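Putative retaining b-glycosidase (Saccharophagus degradans, PDB 5A95) hydrolyses beta-glucans, probably acting as a retaining glycoside hydrolase of family 5 on mixed-linkage beta-1,3-1,4-glucan. Local coordinates at residues V71-T76 / I102-H107; Y136-W141 / V181-L186; T222-V227 / G248-A253. The protein carries 1 engineered substitution. All blocks are in the same frame, centred on the assembly; numbering follows the deposited sequence. Where two conformers were deposited one is given.

Overall arrangement
The three contacts lie on one curled sheet, the inner wall of a (beta/alpha)8 barrel. Interaction 1 joins strands 65-72 and 101-106. Interaction 2 joins 136-144 and 181-185, and interaction 3 joins 224-227 and 250-252. Interactions 1 and 2 have centres about 10 Å apart and share a salt bridge, Arg103 NE to Glu185 OE1 at 2.7 Å. Interactions 2 and 3 have centres about 9 Å apart. They meet through the backbone, with Leu226 N 2.9 Å from Tyr184 O. Interactions 1 and 3 do not touch; their centres are about 17 Å apart. Interaction 1 reaches the bound glycan through His107, and interaction 2 reaches a magnesium ion through Val181.

Interaction 1: residues V71-T76 / I102-H107; sequences VNIADT and IRLPIH. With BGC (beta-D-glucopyranose), chain D.
Asn72 and Arg103 are paired side by side, and their side chains point the same way. Arg103 NH1 donates to Asn72 OD1 at 2.8 Å, with a nearly straight N-H...O angle of 170°. The oxygen lies in the guanidinium plane, at its edge, while the amide itself is turned 90° to that plane. Beneath them the strands run parallel. Arg103 N bonds Val71 O at 2.9 Å, and Ile73 N bonds Arg103 O at 3.2 Å.

The Ile73 side chain packs with Ile102 toward helix 87-96, where Phe90 touches both. With chi1 at 58°, Ile73 CG1 sits between the backbone N and the carbonyl carbon and lies 3.9 Å from Ile102 CG2. Leu104, in one of its two conformers, adds its CD2 at 3.6 Å from Ile73 CD1.

Further along, Asp75 OD2 accepts from His107 N at 3.0 Å, on the anti side of the carboxylate. The imidazole is held at both nitrogens. ND1 donates to Pro105 O at 2.8 Å, with the oxygen in the ring plane. NE2 shares a hydrogen bond with glucose O6 at 2.7 Å.

Neighbours outside the two segments complete the surroundings. Glu185 forms a salt bridge with Arg103, and Asn188 bonds its guanidinium. Ser110 and Tyr119 hold the Asp75 carboxylate. His142 stacks on the His107 ring, which also meets Trp31 of the second subunit. The arrangement is that of two adjacent parallel strands of a (beta/alpha)8 barrel, with a glycan-binding histidine at the C-terminal mouth, where barrels of this family bind sugar.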
loop_
_atom_site.group_PDB
_atom_site.type_symbol
_atom_site.label_atom_id
_atom_site.label_comp_id
_atom_site.label_asym_id
_atom_site.label_seq_id
_atom_site.Cartn_x
_atom_site.Cartn_y
_atom_site.Cartn_z
ATOM N N VAL A 71 -20.259 -28.084 1.893
ATOM C CA VAL A 71 -19.006 -28.179 2.611
ATOM C C VAL A 71 -17.971 -27.226 2.026
ATOM O O VAL A 71 -18.038 -26.850 0.854
ATOM C CB VAL A 71 -18.411 -29.605 2.585
ATOM C CG1 VAL A 71 -19.415 -30.617 3.095
ATOM C CG2 VAL A 71 -17.962 -30.006 1.190
ATOM N N ASN A 72 -17.009 -26.858 2.876
ATOM C CA ASN A 72 -15.700 -26.388 2.452
ATOM C C ASN A 72 -14.848 -27.550 2.012
ATOM O O ASN A 72 -14.908 -28.630 2.617
ATOM C CB ASN A 72 -14.989 -25.735 3.639
ATOM C CG ASN A 72 -15.545 -24.381 3.981
ATOM O OD1 ASN A 72 -15.088 -23.389 3.430
ATOM N ND2 ASN A 72 -16.550 -24.331 4.849
ATOM N N ILE A 73 -13.997 -27.302 1.024
ATOM C CA ILE A 73 -12.827 -28.118 0.775
ATOM C C ILE A 73 -11.627 -27.228 1.051
ATOM O O ILE A 73 -11.782 -26.028 1.343
ATOM C CB ILE A 73 -12.807 -28.702 -0.644
ATOM C CG1 ILE A 73 -12.854 -27.597 -1.703
ATOM C CG2 ILE A 73 -13.950 -29.707 -0.818
ATOM C CD1 ILE A 73 -12.691 -28.100 -3.127
ATOM N N ALA A 74 -10.435 -27.807 1.036
ATOM C CA ALA A 74 -9.229 -27.027 1.278
ATOM C C ALA A 74 -8.902 -26.093 0.103
ATOM O O ALA A 74 -9.465 -26.194 -0.986
ATOM C CB ALA A 74 -8.030 -27.941 1.590
ATOM N N ASP A 75 -7.947 -25.190 0.338
ATOM C CA ASP A 75 -7.425 -24.339 -0.722
ATOM C C ASP A 75 -6.935 -25.180 -1.913
ATOM O O ASP A 75 -6.339 -26.242 -1.746
ATOM C CB ASP A 75 -6.268 -23.491 -0.171
ATOM C CG ASP A 75 -5.602 -22.651 -1.216
ATOM O OD1 ASP A 75 -4.630 -23.144 -1.828
ATOM O OD2 ASP A 75 -5.995 -21.471 -1.389
ATOM N N THR A 76 -7.168 -24.657 -3.109
ATOM C CA THR A 76 -6.826 -25.337 -4.349
ATOM C C THR A 76 -5.359 -25.727 -4.384
ATOM O O THR A 76 -5.021 -26.825 -4.793
ATOM C CB THR A 76 -7.164 -24.402 -5.539
ATOM O OG1 THR A 76 -8.568 -24.106 -5.537
ATOM C CG2 THR A 76 -6.776 -25.006 -6.862
ATOM N N ILE A 102 -20.253 -26.148 -2.745
ATOM C CA ILE A 102 -18.904 -26.240 -2.230
ATOM C C ILE A 102 -18.349 -24.830 -2.054
ATOM O O ILE A 102 -18.487 -23.990 -2.956
ATOM C CB ILE A 102 -18.000 -27.040 -3.178
ATOM C CG1 ILE A 102 -18.462 -28.496 -3.187
ATOM C CG2 ILE A 102 -16.535 -26.969 -2.741
ATOM C CD1 ILE A 102 -17.767 -29.389 -4.190
ATOM N N ARG A 103 -17.744 -24.580 -0.892
ATOM C CA ARG A 103 -17.035 -23.324 -0.610
ATOM C C ARG A 103 -15.541 -23.539 -0.830
ATOM O O ARG A 103 -14.960 -24.500 -0.300
ATOM C CB ARG A 103 -17.297 -22.863 0.808
ATOM C CG ARG A 103 -16.585 -21.584 1.234
ATOM C CD ARG A 103 -17.135 -21.137 2.564
ATOM N NE ARG A 103 -16.617 -19.905 3.146
ATOM C CZ ARG A 103 -15.737 -19.805 4.140
ATOM N NH1 ARG A 103 -15.022 -20.851 4.539
ATOM N NH2 ARG A 103 -15.552 -18.629 4.744
ATOM N N LEU A 104 -14.937 -22.647 -1.610
ATOM C CA LEU A 104 -13.511 -22.681 -1.935
ATOM C C LEU A 104 -12.810 -21.589 -1.124
ATOM O O LEU A 104 -13.024 -20.417 -1.405
ATOM C CB LEU A 104 -13.294 -22.418 -3.432
ATOM C CG LEU A 104 -13.944 -23.359 -4.448
ATOM C CD1 LEU A 104 -13.502 -22.981 -5.868
ATOM C CD2 LEU A 104 -13.585 -24.798 -4.146
ATOM N N PRO A 105 -11.987 -21.966 -0.129
ATOM C CA PRO A 105 -11.323 -20.968 0.711
ATOM C C PRO A 105 -9.998 -20.577 0.080
ATOM O O PRO A 105 -8.959 -21.212 0.334
ATOM C CB PRO A 105 -11.135 -21.704 2.038
ATOM C CG PRO A 105 -10.951 -23.127 1.649
ATOM C CD PRO A 105 -11.800 -23.339 0.412
ATOM N N ILE A 106 -10.024 -19.515 -0.720
ATOM C CA ILE A 106 -8.874 -19.076 -1.487
ATOM C C ILE A 106 -7.956 -18.279 -0.595
ATOM O O ILE A 106 -8.276 -17.167 -0.193
ATOM C CB ILE A 106 -9.325 -18.290 -2.721
ATOM C CG1 ILE A 106 -10.174 -19.211 -3.607
ATOM C CG2 ILE A 106 -8.132 -17.705 -3.479
ATOM C CD1 ILE A 106 -11.121 -18.525 -4.555
ATOM N N HIS A 107 -6.826 -18.872 -0.231
ATOM C CA HIS A 107 -5.903 -18.220 0.674
ATOM C C HIS A 107 -5.022 -17.236 -0.092
ATOM O O HIS A 107 -4.436 -17.599 -1.104
ATOM C CB HIS A 107 -5.019 -19.238 1.379
ATOM C CG HIS A 107 -5.731 -20.013 2.435
ATOM N ND1 HIS A 107 -6.910 -20.688 2.216
ATOM C CD2 HIS A 107 -5.423 -20.219 3.737
ATOM C CE1 HIS A 107 -7.277 -21.298 3.333
ATOM N NE2 HIS A 107 -6.389 -21.023 4.273
HETATM C C2 BGC D . -7.173 -25.569 9.957
HETATM C C3 BGC D . -5.670 -25.632 9.757
HETATM C C4 BGC D . -5.269 -25.008 8.439
HETATM C C5 BGC D . -5.861 -23.606 8.300
HETATM C C6 BGC D . -5.697 -23.015 6.924
HETATM C C1 BGC D . -7.579 -24.110 9.837
HETATM O O2 BGC D . -7.455 -26.096 11.251
HETATM O O3 BGC D . -5.271 -27.009 9.752
HETATM O O4 BGC D . -3.849 -24.907 8.390
HETATM O O5 BGC D . -7.256 -23.651 8.538
HETATM O O6 BGC D . -6.303 -21.727 6.881
#

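Interaction 2: residues Y136-W141 / V181-L186; sequences YLILDW and VAVYEL. With MG (magnesium ion), chain G.
Strands 136-141 and 181-185 run parallel, with axes 4.9 Å apart at closest and N-to-C directions 22° apart. The register pairs Leu137 with Val181, then jumps to Ile138 with Val183. Ala182 is the extra residue of a beta bulge, and its backbone turns locally (psi -40°). Leu137 O takes its hydrogen bond from Ala182 N, at 3.0 Å. Past the bulge the ladder is regular: Leu139 N bonds Val183 O, Glu185 N bonds Leu139 O, and Trp141 N bonds Glu185 O.

Ile138, Val183, Asp140 and Glu185 share the face turned to the barrel interior. Ile138 and Val183 lie side by side, with Ile138 CG1 3.9 Å from Val183 CB. Ile138 CG2 also touches the Glu185 carboxylate, 3.6 Å from OE1. Glu185 stands fully extended, with CG anti to the backbone N (chi1 -178°), and runs alongside Asp140.

Leu137, Leu139, Val181 and Tyr184 lie on the outward face, where helix 161-174 packs on Leu139 and Tyr184. Leu139 CD1 meets Val181 CG1 at 3.7 Å, the two side chains crossing at about a right angle. Val181 CG1 also lies at the edge of the Tyr184 ring, in its plane. Trp141 sets CB and the rim of its indole against Leu186 O.

Val181 O binds magnesium at 2.3 Å. Val178 O and three waters also bind the ion. One of these waters donates to Tyr184 OH at 2.9 Å, tying this strand to the ion twice.

Asp140 OD1 and Glu185 OE1, 4.5 Å apart, probably repel each other. His142 holds Asp140, and Thr290 holds Glu185, by hydrogen bonds. Arg103, in a salt bridge with Glu185 and a weak, long ion pair with Asp140, probably offsets part of the repulsion.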
loop_
_atom_site.group_PDB
_atom_site.type_symbol
_atom_site.label_atom_id
_atom_site.label_comp_id
_atom_site.label_asym_id
_atom_site.label_seq_id
_atom_site.Cartn_x
_atom_site.Cartn_y
_atom_site.Cartn_z
ATOM N N TYR A 136 -23.341 -25.627 -6.740
ATOM C CA TYR A 136 -22.928 -24.226 -6.764
ATOM C C TYR A 136 -21.638 -23.980 -5.977
ATOM O O TYR A 136 -21.291 -24.766 -5.107
ATOM C CB TYR A 136 -24.039 -23.372 -6.156
ATOM C CG TYR A 136 -25.288 -23.354 -7.005
ATOM C CD1 TYR A 136 -25.426 -22.431 -8.026
ATOM C CD2 TYR A 136 -26.316 -24.287 -6.809
ATOM C CE1 TYR A 136 -26.547 -22.410 -8.835
ATOM C CE2 TYR A 136 -27.437 -24.290 -7.630
ATOM C CZ TYR A 136 -27.560 -23.348 -8.626
ATOM O OH TYR A 136 -28.690 -23.326 -9.398
ATOM N N LEU A 137 -20.949 -22.891 -6.304
ATOM C CA LEU A 137 -19.738 -22.510 -5.605
ATOM C C LEU A 137 -19.936 -21.222 -4.826
ATOM O O LEU A 137 -20.545 -20.270 -5.311
ATOM C CB LEU A 137 -18.589 -22.311 -6.595
ATOM C CG LEU A 137 -18.186 -23.581 -7.346
ATOM C CD1 LEU A 137 -17.222 -23.211 -8.463
ATOM C CD2 LEU A 137 -17.539 -24.593 -6.410
ATOM N N ILE A 138 -19.330 -21.197 -3.643
ATOM C CA ILE A 138 -19.063 -19.982 -2.888
ATOM C C ILE A 138 -17.564 -19.728 -3.005
ATOM O O ILE A 138 -16.770 -20.579 -2.611
ATOM C CB ILE A 138 -19.467 -20.132 -1.414
ATOM C CG1 ILE A 138 -20.971 -20.421 -1.274
ATOM C CG2 ILE A 138 -19.030 -18.893 -0.623
ATOM C CD1 ILE A 138 -21.417 -20.639 0.144
ATOM N N LEU A 139 -17.171 -18.564 -3.525
ATOM C CA LEU A 139 -15.774 -18.209 -3.579
ATOM C C LEU A 139 -15.480 -17.308 -2.401
ATOM O O LEU A 139 -16.107 -16.257 -2.231
ATOM C CB LEU A 139 -15.427 -17.504 -4.890
ATOM C CG LEU A 139 -15.723 -18.295 -6.159
ATOM C CD1 LEU A 139 -15.280 -17.527 -7.400
ATOM C CD2 LEU A 139 -15.122 -19.693 -6.134
ATOM N N ASP A 140 -14.531 -17.746 -1.579
ATOM C CA ASP A 140 -14.206 -17.122 -0.296
ATOM C C ASP A 140 -12.777 -16.593 -0.350
ATOM O O ASP A 140 -11.827 -17.339 -0.557
ATOM C CB ASP A 140 -14.402 -18.193 0.788
ATOM C CG ASP A 140 -13.570 -17.999 2.030
ATOM O OD1 ASP A 140 -13.284 -16.874 2.444
ATOM O OD2 ASP A 140 -13.177 -19.044 2.612
ATOM N N TRP A 141 -12.634 -15.273 -0.224
ATOM C CA TRP A 141 -11.309 -14.687 -0.087
ATOM C C TRP A 141 -10.889 -14.892 1.377
ATOM O O TRP A 141 -11.361 -14.216 2.309
ATOM C CB TRP A 141 -11.370 -13.223 -0.490
ATOM C CG TRP A 141 -10.046 -12.478 -0.466
ATOM C CD1 TRP A 141 -9.775 -11.339 0.251
ATOM C CD2 TRP A 141 -8.858 -12.772 -1.214
ATOM N NE1 TRP A 141 -8.501 -10.912 -0.002
ATOM C CE2 TRP A 141 -7.919 -11.770 -0.899
ATOM C CE3 TRP A 141 -8.487 -13.771 -2.128
ATOM C CZ2 TRP A 141 -6.647 -11.725 -1.482
ATOM C CZ3 TRP A 141 -7.210 -13.721 -2.702
ATOM C CH2 TRP A 141 -6.305 -12.727 -2.364
ATOM N N VAL A 181 -21.351 -20.015 -10.133
ATOM C CA VAL A 181 -20.613 -19.231 -9.156
ATOM C C VAL A 181 -21.632 -18.283 -8.517
ATOM O O VAL A 181 -22.048 -17.321 -9.128
ATOM C CB VAL A 181 -19.446 -18.485 -9.803
ATOM C CG1 VAL A 181 -18.703 -17.696 -8.758
ATOM C CG2 VAL A 181 -18.475 -19.454 -10.489
ATOM N N ALA A 182 -22.069 -18.604 -7.297
ATOM C CA ALA A 182 -23.236 -17.971 -6.728
ATOM C C ALA A 182 -22.930 -16.845 -5.764
ATOM O O ALA A 182 -23.667 -15.872 -5.716
ATOM C CB ALA A 182 -24.125 -18.999 -6.065
ATOM N N VAL A 183 -21.901 -17.007 -4.932
ATOM C CA VAL A 183 -21.669 -16.130 -3.785
ATOM C C VAL A 183 -20.204 -15.717 -3.765
ATOM O O VAL A 183 -19.294 -16.557 -3.932
ATOM C CB VAL A 183 -22.013 -16.868 -2.472
ATOM C CG1 VAL A 183 -21.738 -16.000 -1.261
ATOM C CG2 VAL A 183 -23.454 -17.345 -2.464
ATOM N N TYR A 184 -19.986 -14.415 -3.594
ATOM C CA TYR A 184 -18.661 -13.818 -3.437
ATOM C C TYR A 184 -18.526 -13.394 -1.981
ATOM O O TYR A 184 -19.107 -12.410 -1.538
ATOM C CB TYR A 184 -18.470 -12.612 -4.359
ATOM C CG TYR A 184 -18.396 -12.932 -5.837
ATOM C CD1 TYR A 184 -18.344 -14.228 -6.308
ATOM C CD2 TYR A 184 -18.316 -11.933 -6.773
ATOM C CE1 TYR A 184 -18.260 -14.506 -7.647
ATOM C CE2 TYR A 184 -18.248 -12.205 -8.129
ATOM C CZ TYR A 184 -18.246 -13.503 -8.569
ATOM O OH TYR A 184 -18.180 -13.856 -9.897
ATOM N N GLU A 185 -17.782 -14.212 -1.225
ATOM C CA GLU A 185 -17.598 -13.993 0.224
ATOM C C GLU A 185 -16.351 -13.133 0.399
ATOM O O GLU A 185 -15.228 -13.610 0.289
ATOM C CB GLU A 185 -17.523 -15.308 0.942
ATOM C CG GLU A 185 -17.372 -15.176 2.451
ATOM C CD GLU A 185 -17.576 -16.495 3.173
ATOM O OE1 GLU A 185 -17.693 -17.520 2.469
ATOM O OE2 GLU A 185 -17.583 -16.508 4.430
ATOM N N LEU A 186 -16.580 -11.859 0.652
ATOM C CA LEU A 186 -15.612 -10.796 0.440
ATOM C C LEU A 186 -14.348 -10.895 1.296
ATOM O O LEU A 186 -13.267 -10.554 0.821
ATOM C CB LEU A 186 -16.265 -9.435 0.685
ATOM C CG LEU A 186 -17.514 -9.145 -0.172
ATOM C CD1 LEU A 186 -18.017 -7.725 0.117
ATOM C CD2 LEU A 186 -17.255 -9.348 -1.650
HETATM MG MG MG G . -22.492 -16.000 -10.921
HETATM O O HOH W 1 -20.308 -15.360 -11.170
HETATM O O HOH W 2 -23.002 -14.322 -12.655
HETATM O O HOH W 3 -24.450 -14.999 -10.059
#

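Interaction 3: residues T222-V227 / G248-A253; sequences TVIPLV and GIAYAA
Ile224 opens the contact by laying CG2 over Gly248 O and 4.0 Å from Ala250 CB. Gly248 takes a positive phi of 77°, which favours glycine. Pro225 comes next. Its ring crosses the Ile249 side chain at about a right angle, with CG 3.8 Å from Ile249 CD1. Its carbonyl O accepts from Ala250 N at 3.0 Å.

Leu226 points to the same face as Ala250. With CG anti to the backbone N (chi1 -177°), it reaches forward: CD1 lies over the Tyr251 peptide, 3.3 Å from Tyr251 C and 3.6 Å from Ala250 CB, and CG lies 3.9 Å from Ala252 CB. Val227 is on the opposite face, beside Tyr251, with CG1 4.0 Å from Tyr251 CE1. Its CG2 meets Ile249 CG2, which in turn covers part of one face of the Tyr251 ring. Val227 N bonds Ala250 O, and Val227 O accepts from Ala252 N at 2.8 Å, with the donor above the carbonyl plane.

The two parallel strands are joined by a beta-alpha-beta crossover through helix 230-233. Strand 181-185 flanks 224-227, and strand 287-289 flanks 250-252. Helix 202-219 packs on Pro225, Val227 and Ile249, while Phe58 of strand 57-59 touches Ile224 and Ala250.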
loop_
_atom_site.group_PDB
_atom_site.type_symbol
_atom_site.label_atom_id
_atom_site.label_comp_id
_atom_site.label_asym_id
_atom_site.label_seq_id
_atom_site.Cartn_x
_atom_site.Cartn_y
_atom_site.Cartn_z
ATOM N N THR A 222 -25.488 -9.700 -10.900
ATOM C CA THR A 222 -26.210 -10.931 -10.547
ATOM C C THR A 222 -25.628 -11.695 -9.375
ATOM O O THR A 222 -26.265 -12.567 -8.801
ATOM C CB THR A 222 -26.284 -11.934 -11.707
ATOM O OG1 THR A 222 -24.999 -12.544 -11.947
ATOM C CG2 THR A 222 -26.838 -11.298 -12.989
ATOM N N VAL A 223 -24.401 -11.371 -8.982
ATOM C CA VAL A 223 -23.738 -12.142 -7.938
ATOM C C VAL A 223 -24.288 -11.770 -6.558
ATOM O O VAL A 223 -24.866 -10.673 -6.374
ATOM C CB VAL A 223 -22.215 -11.981 -7.988
ATOM C CG1 VAL A 223 -21.657 -12.375 -9.339
ATOM C CG2 VAL A 223 -21.825 -10.576 -7.620
ATOM N N ILE A 224 -24.069 -12.658 -5.583
ATOM C CA ILE A 224 -24.460 -12.404 -4.208
ATOM C C ILE A 224 -23.219 -12.144 -3.347
ATOM O O ILE A 224 -22.472 -13.057 -3.016
ATOM C CB ILE A 224 -25.242 -13.598 -3.620
ATOM C CG1 ILE A 224 -26.501 -13.900 -4.450
ATOM C CG2 ILE A 224 -25.588 -13.327 -2.166
ATOM C CD1 ILE A 224 -27.093 -15.267 -4.137
ATOM N N PRO A 225 -22.988 -10.885 -2.949
ATOM C CA PRO A 225 -21.920 -10.607 -1.981
ATOM C C PRO A 225 -22.332 -11.132 -0.619
ATOM O O PRO A 225 -23.491 -10.976 -0.197
ATOM C CB PRO A 225 -21.829 -9.053 -1.974
ATOM C CG PRO A 225 -22.556 -8.609 -3.228
ATOM C CD PRO A 225 -23.665 -9.640 -3.356
ATOM N N LEU A 226 -21.354 -11.659 0.109
ATOM C CA LEU A 226 -21.568 -12.187 1.452
ATOM C C LEU A 226 -20.622 -11.451 2.406
ATOM O O LEU A 226 -19.396 -11.448 2.202
ATOM C CB LEU A 226 -21.296 -13.688 1.482
ATOM C CG LEU A 226 -21.540 -14.421 2.783
ATOM C CD1 LEU A 226 -22.995 -14.478 3.127
ATOM C CD2 LEU A 226 -20.962 -15.817 2.805
ATOM N N VAL A 227 -21.211 -10.759 3.384
ATOM C CA VAL A 227 -20.517 -9.825 4.279
ATOM C C VAL A 227 -20.496 -10.399 5.692
ATOM O O VAL A 227 -21.474 -10.963 6.152
ATOM C CB VAL A 227 -21.272 -8.477 4.284
ATOM C CG1 VAL A 227 -20.753 -7.529 5.357
ATOM C CG2 VAL A 227 -21.150 -7.828 2.908
ATOM N N GLY A 248 -29.349 -7.063 -2.305
ATOM C CA GLY A 248 -28.875 -8.348 -2.767
ATOM C C GLY A 248 -27.711 -8.951 -2.001
ATOM O O GLY A 248 -27.030 -9.803 -2.527
ATOM N N ILE A 249 -27.576 -8.529 -0.746
ATOM C CA ILE A 249 -26.489 -8.893 0.179
ATOM C C ILE A 249 -26.950 -10.017 1.084
ATOM O O ILE A 249 -28.084 -10.000 1.575
ATOM C CB ILE A 249 -26.136 -7.632 1.091
ATOM C CG1 ILE A 249 -25.827 -6.426 0.200
ATOM C CG2 ILE A 249 -25.012 -7.863 2.073
ATOM C CD1 ILE A 249 -24.789 -6.724 -0.846
ATOM N N ALA A 250 -26.082 -10.997 1.308
ATOM C CA ALA A 250 -26.271 -11.976 2.358
ATOM C C ALA A 250 -25.204 -11.748 3.423
ATOM O O ALA A 250 -24.168 -11.106 3.161
ATOM C CB ALA A 250 -26.162 -13.376 1.792
ATOM N N TYR A 251 -25.460 -12.253 4.628
ATOM C CA TYR A 251 -24.501 -12.111 5.720
ATOM C C TYR A 251 -23.983 -13.486 6.162
ATOM O O TYR A 251 -24.710 -14.478 6.186
ATOM C CB TYR A 251 -25.136 -11.338 6.898
ATOM C CG TYR A 251 -25.378 -9.890 6.595
ATOM C CD1 TYR A 251 -24.352 -8.973 6.721
ATOM C CD2 TYR A 251 -26.618 -9.437 6.145
ATOM C CE1 TYR A 251 -24.550 -7.631 6.453
ATOM C CE2 TYR A 251 -26.820 -8.100 5.843
ATOM C CZ TYR A 251 -25.788 -7.193 6.027
ATOM O OH TYR A 251 -25.960 -5.859 5.738
ATOM N N ALA A 252 -22.689 -13.509 6.496
ATOM C CA ALA A 252 -21.988 -14.711 6.957
ATOM C C ALA A 252 -22.047 -14.798 8.467
ATOM O O ALA A 252 -21.949 -13.793 9.163
ATOM C CB ALA A 252 -20.530 -14.693 6.501
ATOM N N ALA A 253 -22.034 -16.015 8.988
ATOM C CA ALA A 253 -21.815 -16.287 10.396
ATOM C C ALA A 253 -21.000 -17.560 10.493
ATOM O O ALA A 253 -21.182 -18.488 9.717
ATOM C CB ALA A 253 -23.131 -16.466 11.135
#